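Long-range contact in putative adhesin (Komagataella phaffii, PDB 5FX8), which is a putative cell-wall adhesin that may take part in cell-cell interaction, seen here as its N-terminal domain: residues 38-52 and 88-101. Numbering follows the deposited sequence.
Sequences ETIAGDATIEVSIPN and HVLTFTFSDPGQVI
Ile-46 and Val-48 pair with Phe-92 and Leu-90 where strands 45-49 and 89-94 run antiparallel in the beta-sheet of the first cohesin-like domain. Ile-46 N donates to Phe-92 O at 2.9 Å, and Phe-92 N returns a bond to Ile-46 O. Val-48 and Leu-90 form the next hydrogen-bonded pair, and Ile-50 N to His-88 O extends the ladder past the strand ends.

Ile-46, Val-48, Leu-90 and Phe-92 point to the buried face. The Phe-92 ring has Ile-46 O at its edge, in plane, 3.5 Å from Phe-92 CD1. Val-48 CG2 approaches its CE1, and Phe-29 and Phe-31 meet the same ring edge-to-face. Ile-46 CG1 stands beside its own backbone N (chi1 -51°), and the extended chi2 (-176°) carries CD1 to the edge of the Phe-94 ring, 3.7 Å from CE1. Ala-44 O, which accepts a hydrogen bond from Phe-94 N, lies at that ring's edge too. Ala-41 CB sits over a face of Phe-94, 4.0 Å from the ring centroid, a CH-pi contact that is less certain because Ala-41 is poorly ordered. Ile-50 CD1 reaches Leu-90 CB at 3.6 Å.

The other face is more polar and more open to solvent. The side chains of Thr-45 and Thr-93 run alongside each other, with Thr-45 CG2 3.6 Å from Thr-93 OG1. Glu-47 has CG anti to its carbonyl carbon (chi1 -67°) and an extended chain, which follows the Thr-91 side chain. Its CB packs on Val-89 CG1. Ser-49 OG is hydrogen-bonded to Glu-132 N.

Beyond the strand ends, Asn-52 OD1 stands over the centre of the His-88 ring, 3.5 Å from His-88 CG.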
ATOM      1  N   GLU C  38     -26.357  44.309 -77.714  1.00 85.58           N
ATOM      2  CA  GLU C  38     -25.435  45.418 -77.901  1.00 88.55           C
ATOM      3  C   GLU C  38     -24.955  46.029 -76.595  1.00 86.63           C
ATOM      4  O   GLU C  38     -23.909  46.681 -76.593  1.00 84.88           O
ATOM      5  CB  GLU C  38     -26.093  46.500 -78.765  1.00 95.43           C
ATOM      6  CG  GLU C  38     -27.582  46.723 -78.477  1.00 97.86           C
ATOM      7  CD  GLU C  38     -27.849  47.924 -77.580  1.00101.41           C
ATOM      8  OE1 GLU C  38     -26.934  48.756 -77.410  1.00102.34           O
ATOM      9  OE2 GLU C  38     -28.978  48.039 -77.053  1.00100.41           O
ATOM     10  N   THR C  39     -25.665  45.783 -75.492  1.00 83.09           N
ATOM     11  CA  THR C  39     -25.547  46.497 -74.220  1.00 85.62           C
ATOM     12  C   THR C  39     -25.342  47.998 -74.403  1.00 87.75           C
ATOM     13  O   THR C  39     -24.269  48.484 -74.783  1.00 85.52           O
ATOM     14  CB  THR C  39     -24.469  45.890 -73.306  1.00 76.92           C
ATOM     15  OG1 THR C  39     -24.523  46.540 -72.035  1.00 71.79           O
ATOM     16  CG2 THR C  39     -23.081  46.034 -73.837  1.00 79.92           C
ATOM     17  N   ILE C  40     -26.390  48.744 -74.072  1.00 96.00           N
ATOM     18  CA  ILE C  40     -26.513  50.152 -74.421  1.00 96.72           C
ATOM     19  C   ILE C  40     -25.409  50.966 -73.758  1.00 91.47           C
ATOM     20  O   ILE C  40     -25.421  52.194 -73.813  1.00 91.93           O
ATOM     21  CB  ILE C  40     -27.908  50.699 -74.038  1.00101.00           C
ATOM     22  CG1 ILE C  40     -28.395  50.089 -72.719  1.00 93.29           C
ATOM     23  CG2 ILE C  40     -28.920  50.502 -75.174  1.00 98.37           C
ATOM     24  CD1 ILE C  40     -29.612  50.772 -72.145  1.00 94.33           C
ATOM     25  N   ALA C  41     -24.436  50.301 -73.152  1.00 89.09           N
ATOM     26  CA  ALA C  41     -23.424  50.986 -72.349  1.00 89.11           C
ATOM     27  C   ALA C  41     -22.625  52.019 -73.186  1.00 91.51           C
ATOM     28  O   ALA C  41     -22.724  51.918 -74.399  1.00 98.99           O
ATOM     29  CB  ALA C  41     -22.522  49.948 -71.716  1.00 89.02           C
ATOM     30  N   GLY C  42     -21.878  53.008 -72.640  1.00 90.91           N
ATOM     31  CA  GLY C  42     -21.699  53.355 -71.231  1.00 84.95           C
ATOM     32  C   GLY C  42     -22.979  53.710 -70.545  1.00 82.09           C
ATOM     33  O   GLY C  42     -23.730  52.815 -70.264  1.00 84.41           O
ATOM     34  N   ASP C  43     -23.240  54.977 -70.273  1.00 79.24           N
ATOM     35  CA  ASP C  43     -24.553  55.502 -69.881  1.00 81.23           C
ATOM     36  C   ASP C  43     -25.551  54.523 -69.218  1.00 74.53           C
ATOM     37  O   ASP C  43     -26.497  54.949 -68.544  1.00 72.73           O
ATOM     38  CB  ASP C  43     -25.182  56.205 -71.131  1.00 88.55           C
ATOM     39  CG  ASP C  43     -25.522  55.265 -72.269  1.00 91.12           C
ATOM     40  OD1 ASP C  43     -25.766  54.061 -71.976  1.00100.03           O
ATOM     41  OD2 ASP C  43     -25.616  55.792 -73.423  1.00 93.53           O
ATOM     42  N   ALA C  44     -25.353  53.220 -69.420  1.00 72.36           N
ATOM     43  CA  ALA C  44     -26.291  52.162 -69.073  1.00 65.38           C
ATOM     44  C   ALA C  44     -26.079  51.669 -67.655  1.00 49.71           C
ATOM     45  O   ALA C  44     -24.954  51.577 -67.166  1.00 45.20           O
ATOM     46  CB  ALA C  44     -26.148  50.981 -70.036  1.00 71.35           C
ATOM     47  N   THR C  45     -27.175  51.337 -67.002  1.00 43.91           N
ATOM     48  CA  THR C  45     -27.150  50.931 -65.614  1.00 38.51           C
ATOM     49  C   THR C  45     -27.788  49.559 -65.496  1.00 35.35           C
ATOM     50  O   THR C  45     -28.704  49.222 -66.249  1.00 38.87           O
ATOM     51  CB  THR C  45     -27.881  51.934 -64.752  1.00 36.93           C
ATOM     52  OG1 THR C  45     -29.198  52.108 -65.282  1.00 37.05           O
ATOM     53  CG2 THR C  45     -27.144  53.277 -64.758  1.00 38.14           C
ATOM     54  N   ILE C  46     -27.266  48.764 -64.576  1.00 31.18           N
ATOM     55  CA  ILE C  46     -27.794  47.449 -64.278  1.00 28.98           C
ATOM     56  C   ILE C  46     -28.040  47.404 -62.785  1.00 29.12           C
ATOM     57  O   ILE C  46     -27.094  47.506 -61.996  1.00 34.39           O
ATOM     58  CB  ILE C  46     -26.837  46.331 -64.700  1.00 28.78           C
ATOM     59  CG1 ILE C  46     -26.404  46.536 -66.143  1.00 30.93           C
ATOM     60  CG2 ILE C  46     -27.506  44.998 -64.536  1.00 29.93           C
ATOM     61  CD1 ILE C  46     -25.541  45.453 -66.681  1.00 32.51           C
ATOM     62  N   GLU C  47     -29.296  47.272 -62.396  1.00 26.82           N
ATOM     63  CA  GLU C  47     -29.679  47.254 -60.997  1.00 27.36           C
ATOM     64  C   GLU C  47     -29.894  45.819 -60.533  1.00 25.40           C
ATOM     65  O   GLU C  47     -30.651  45.072 -61.158  1.00 27.66           O
ATOM     66  CB  GLU C  47     -30.930  48.092 -60.793  1.00 27.15           C
ATOM     67  CG  GLU C  47     -30.668  49.534 -61.031  1.00 29.04           C
ATOM     68  CD  GLU C  47     -31.771  50.385 -60.493  1.00 35.03           C
ATOM     69  OE1 GLU C  47     -32.921  49.903 -60.489  1.00 39.45           O
ATOM     70  OE2 GLU C  47     -31.490  51.519 -60.050  1.00 41.13           O
ATOM     71  N   VAL C  48     -29.222  45.439 -59.444  1.00 22.35           N
ATOM     72  CA  VAL C  48     -29.335  44.108 -58.848  1.00 26.00           C
ATOM     73  C   VAL C  48     -29.613  44.273 -57.366  1.00 24.52           C
ATOM     74  O   VAL C  48     -28.854  44.939 -56.658  1.00 23.71           O
ATOM     75  CB  VAL C  48     -28.076  43.237 -59.025  1.00 24.27           C
ATOM     76  CG1 VAL C  48     -28.383  41.839 -58.574  1.00 24.64           C
ATOM     77  CG2 VAL C  48     -27.615  43.196 -60.436  1.00 24.33           C
ATOM     78  N   SER C  49     -30.680  43.660 -56.894  1.00 26.68           N
ATOM     79  CA  SER C  49     -31.006  43.778 -55.488  1.00 23.73           C
ATOM     80  C   SER C  49     -30.229  42.729 -54.716  1.00 23.85           C
ATOM     81  O   SER C  49     -30.017  41.618 -55.196  1.00 27.04           O
ATOM     82  CB  SER C  49     -32.498  43.611 -55.265  1.00 24.14           C
ATOM     83  OG  SER C  49     -32.881  42.300 -55.603  1.00 28.30           O
ATOM     84  N   ILE C  50     -29.744  43.115 -53.550  1.00 23.90           N
ATOM     85  CA  ILE C  50     -29.037  42.217 -52.646  1.00 25.22           C
ATOM     86  C   ILE C  50     -30.013  41.833 -51.542  1.00 24.52           C
ATOM     87  O   ILE C  50     -30.656  42.721 -50.975  1.00 28.90           O
ATOM     88  CB  ILE C  50     -27.773  42.885 -52.064  1.00 31.63           C
ATOM     89  CG1 ILE C  50     -26.565  42.732 -52.991  1.00 23.81           C
ATOM     90  CG2 ILE C  50     -27.416  42.301 -50.710  1.00 26.24           C
ATOM     91  CD1 ILE C  50     -26.665  43.482 -54.260  1.00 21.74           C
ATOM     92  N   PRO C  51     -30.181  40.550 -51.237  1.00 25.85           N
ATOM     93  CA  PRO C  51     -31.116  40.158 -50.178  1.00 26.19           C
ATOM     94  C   PRO C  51     -30.712  40.722 -48.829  1.00 24.21           C
ATOM     95  O   PRO C  51     -29.535  40.831 -48.514  1.00 27.31           O
ATOM     96  CB  PRO C  51     -31.035  38.630 -50.187  1.00 27.18           C
ATOM     97  CG  PRO C  51     -29.771  38.315 -50.855  1.00 25.62           C
ATOM     98  CD  PRO C  51     -29.543  39.385 -51.860  1.00 25.56           C
ATOM     99  N   ASN C  52     -31.711  41.062 -48.017  1.00 27.65           N
ATOM    100  CA  ASN C  52     -31.443  41.749 -46.755  1.00 28.18           C
ATOM    101  C   ASN C  52     -30.526  40.968 -45.823  1.00 27.44           C
ATOM    102  O   ASN C  52     -29.952  41.563 -44.912  1.00 27.40           O
ATOM    103  CB  ASN C  52     -32.753  42.050 -46.045  1.00 29.54           C
ATOM    104  CG  ASN C  52     -33.685  42.847 -46.906  1.00 35.83           C
ATOM    105  OD1 ASN C  52     -33.235  43.682 -47.684  1.00 39.90           O
ATOM    106  ND2 ASN C  52     -34.984  42.586 -46.802  1.00 33.19           N
ATOM    107  N   HIS C  88     -31.529  48.507 -50.991  1.00 25.40           N
ATOM    108  CA  HIS C  88     -30.757  47.271 -51.122  1.00 25.25           C
ATOM    109  C   HIS C  88     -30.539  46.901 -52.585  1.00 22.87           C
ATOM    110  O   HIS C  88     -30.585  45.737 -52.968  1.00 23.96           O
ATOM    111  CB  HIS C  88     -31.389  46.128 -50.329  1.00 23.73           C
ATOM    112  CG  HIS C  88     -31.350  46.358 -48.854  1.00 25.80           C
ATOM    113  ND1 HIS C  88     -30.424  45.755 -48.031  1.00 31.17           N
ATOM    114  CD2 HIS C  88     -32.087  47.167 -48.060  1.00 27.41           C
ATOM    115  CE1 HIS C  88     -30.605  46.170 -46.789  1.00 30.93           C
ATOM    116  NE2 HIS C  88     -31.614  47.022 -46.778  1.00 32.47           N
ATOM    117  N   VAL C  89     -30.232  47.901 -53.398  1.00 23.53           N
ATOM    118  CA  VAL C  89     -30.051  47.719 -54.829  1.00 24.48           C
ATOM    119  C   VAL C  89     -28.639  48.124 -55.198  1.00 22.62           C
ATOM    120  O   VAL C  89     -28.200  49.232 -54.875  1.00 25.66           O
ATOM    121  CB  VAL C  89     -31.071  48.540 -55.631  1.00 23.08           C
ATOM    122  CG1 VAL C  89     -30.692  48.530 -57.105  1.00 23.30           C
ATOM    123  CG2 VAL C  89     -32.472  48.000 -55.392  1.00 21.61           C
ATOM    124  N   LEU C  90     -27.937  47.243 -55.884  1.00 21.63           N
ATOM    125  CA  LEU C  90     -26.603  47.546 -56.365  1.00 22.42           C
ATOM    126  C   LEU C  90     -26.704  47.997 -57.815  1.00 23.67           C
ATOM    127  O   LEU C  90     -27.307  47.303 -58.633  1.00 27.84           O
ATOM    128  CB  LEU C  90     -25.700  46.321 -56.230  1.00 22.32           C
ATOM    129  CG  LEU C  90     -24.218  46.497 -56.540  1.00 23.05           C
ATOM    130  CD1 LEU C  90     -23.602  47.481 -55.578  1.00 23.17           C
ATOM    131  CD2 LEU C  90     -23.471  45.191 -56.503  1.00 19.78           C
ATOM    132  N   THR C  91     -26.138  49.157 -58.135  1.00 20.52           N
ATOM    133  CA  THR C  91     -26.214  49.692 -59.487  1.00 22.51           C
ATOM    134  C   THR C  91     -24.849  49.634 -60.151  1.00 22.87           C
ATOM    135  O   THR C  91     -23.883  50.189 -59.639  1.00 24.18           O
ATOM    136  CB  THR C  91     -26.718  51.131 -59.491  1.00 26.22           C
ATOM    137  OG1 THR C  91     -27.939  51.222 -58.756  1.00 24.27           O
ATOM    138  CG2 THR C  91     -26.954  51.577 -60.909  1.00 25.57           C
ATOM    139  N   PHE C  92     -24.769  48.989 -61.298  1.00 24.72           N
ATOM    140  CA  PHE C  92     -23.558  49.047 -62.096  1.00 23.21           C
ATOM    141  C   PHE C  92     -23.765  50.108 -63.164  1.00 28.13           C
ATOM    142  O   PHE C  92     -24.802  50.127 -63.827  1.00 29.40           O
ATOM    143  CB  PHE C  92     -23.251  47.695 -62.734  1.00 22.82           C
ATOM    144  CG  PHE C  92     -23.041  46.579 -61.749  1.00 23.97           C
ATOM    145  CD1 PHE C  92     -24.104  45.979 -61.109  1.00 24.67           C
ATOM    146  CD2 PHE C  92     -21.787  46.096 -61.505  1.00 21.21           C
ATOM    147  CE1 PHE C  92     -23.904  44.951 -60.222  1.00 21.60           C
ATOM    148  CE2 PHE C  92     -21.596  45.078 -60.635  1.00 21.44           C
ATOM    149  CZ  PHE C  92     -22.652  44.505 -59.987  1.00 21.84           C
ATOM    150  N   THR C  93     -22.801  51.003 -63.309  1.00 29.04           N
ATOM    151  CA  THR C  93     -22.901  52.108 -64.251  1.00 29.88           C
ATOM    152  C   THR C  93     -21.670  52.132 -65.140  1.00 32.40           C
ATOM    153  O   THR C  93     -20.579  52.458 -64.678  1.00 33.30           O
ATOM    154  CB  THR C  93     -23.053  53.420 -63.512  1.00 29.84           C
ATOM    155  OG1 THR C  93     -24.232  53.361 -62.711  1.00 27.69           O
ATOM    156  CG2 THR C  93     -23.156  54.546 -64.484  1.00 30.41           C
ATOM    157  N   PHE C  94     -21.846  51.818 -66.413  1.00 37.30           N
ATOM    158  CA  PHE C  94     -20.726  51.809 -67.337  1.00 42.77           C
ATOM    159  C   PHE C  94     -20.261  53.227 -67.664  1.00 47.63           C
ATOM    160  O   PHE C  94     -21.027  54.189 -67.584  1.00 51.36           O
ATOM    161  CB  PHE C  94     -21.120  51.072 -68.601  1.00 46.24           C
ATOM    162  CG  PHE C  94     -21.414  49.626 -68.392  1.00 40.22           C
ATOM    163  CD1 PHE C  94     -22.649  49.209 -67.956  1.00 44.02           C
ATOM    164  CD2 PHE C  94     -20.460  48.672 -68.663  1.00 36.68           C
ATOM    165  CE1 PHE C  94     -22.910  47.864 -67.783  1.00 40.39           C
ATOM    166  CE2 PHE C  94     -20.725  47.343 -68.493  1.00 34.12           C
ATOM    167  CZ  PHE C  94     -21.937  46.939 -68.054  1.00 34.49           C
ATOM    168  N   SER C  95     -18.993  53.345 -68.062  1.00 51.56           N
ATOM    169  CA  SER C  95     -18.296  54.641 -68.161  1.00 64.00           C
ATOM    170  C   SER C  95     -17.833  54.884 -69.597  1.00 74.04           C
ATOM    171  O   SER C  95     -16.635  54.982 -69.893  1.00 73.88           O
ATOM    172  CB  SER C  95     -17.109  54.673 -67.170  1.00 54.94           C
ATOM    173  OG  SER C  95     -17.452  54.162 -65.881  1.00 45.71           O
ATOM    174  N   ASP C  96     -18.807  55.010 -70.520  1.00 84.36           N
ATOM    175  CA  ASP C  96     -18.515  54.973 -71.956  1.00 89.23           C
ATOM    176  C   ASP C  96     -19.586  55.747 -72.743  1.00 93.45           C
ATOM    177  O   ASP C  96     -20.647  55.151 -73.089  1.00 96.65           O
ATOM    178  CB  ASP C  96     -18.423  53.565 -72.490  1.00 91.40           C
ATOM    179  CG  ASP C  96     -17.183  53.403 -73.330  1.00 92.18           C
ATOM    180  OD1 ASP C  96     -16.377  54.325 -73.452  1.00 94.40           O
ATOM    181  OD2 ASP C  96     -17.037  52.273 -73.854  1.00 91.56           O
ATOM    182  N   PRO C  97     -19.362  57.009 -73.089  1.00 96.56           N
ATOM    183  CA  PRO C  97     -20.445  57.878 -73.445  1.00 96.63           C
ATOM    184  C   PRO C  97     -20.994  57.495 -74.823  1.00101.27           C
ATOM    185  O   PRO C  97     -20.231  57.407 -75.802  1.00103.47           O
ATOM    186  CB  PRO C  97     -19.777  59.185 -73.464  1.00100.89           C
ATOM    187  CG  PRO C  97     -18.305  58.945 -73.856  1.00100.60           C
ATOM    188  CD  PRO C  97     -17.999  57.549 -73.393  1.00101.59           C
ATOM    189  N   GLY C  98     -22.342  57.402 -74.942  1.00100.74           N
ATOM    190  CA  GLY C  98     -23.060  56.937 -76.043  1.00105.98           C
ATOM    191  C   GLY C  98     -22.164  56.113 -76.941  1.00107.25           C
ATOM    192  O   GLY C  98     -21.643  56.615 -77.948  1.00105.54           O
ATOM    193  N   GLN C  99     -21.857  54.878 -76.533  1.00105.42           N
ATOM    194  CA  GLN C  99     -20.806  54.095 -77.198  1.00100.39           C
ATOM    195  C   GLN C  99     -21.063  52.620 -76.891  1.00 97.45           C
ATOM    196  O   GLN C  99     -20.584  52.107 -75.885  1.00110.64           O
ATOM    197  CB  GLN C  99     -19.432  54.505 -76.721  1.00102.73           C
ATOM    198  CG  GLN C  99     -18.609  55.271 -77.718  1.00105.78           C
ATOM    199  CD  GLN C  99     -17.127  55.058 -77.529  1.00107.44           C
ATOM    200  OE1 GLN C  99     -16.667  54.669 -76.485  1.00103.83           O
ATOM    201  NE2 GLN C  99     -16.374  55.304 -78.556  1.00113.04           N
ATOM    202  N   VAL C 100     -21.793  51.954 -77.785  1.00 94.17           N
ATOM    203  CA  VAL C 100     -22.116  50.531 -77.695  1.00 90.99           C
ATOM    204  C   VAL C 100     -20.899  49.688 -77.314  1.00 87.95           C
ATOM    205  O   VAL C 100     -19.812  49.864 -77.871  1.00 88.66           O
ATOM    206  CB  VAL C 100     -22.704  50.056 -79.034  1.00 91.40           C
ATOM    207  CG1 VAL C 100     -23.007  48.589 -79.004  1.00 91.30           C
ATOM    208  CG2 VAL C 100     -23.958  50.818 -79.353  1.00 94.17           C
ATOM    209  N   ILE C 101     -21.066  48.773 -76.354  1.00 82.45           N
ATOM    210  CA  ILE C 101     -20.013  47.833 -75.970  1.00 74.22           C
ATOM    211  C   ILE C 101     -20.274  46.523 -76.689  1.00 69.93           C
ATOM    212  O   ILE C 101     -21.360  45.952 -76.572  1.00 71.67           O
ATOM    213  CB  ILE C 101     -19.969  47.618 -74.446  1.00 70.60           C
ATOM    214  CG1 ILE C 101     -19.187  48.707 -73.739  1.00 73.36           C
ATOM    215  CG2 ILE C 101     -19.254  46.353 -74.118  1.00 65.13           C
ATOM    216  CD1 ILE C 101     -19.856  49.983 -73.683  1.00 84.31           C
TER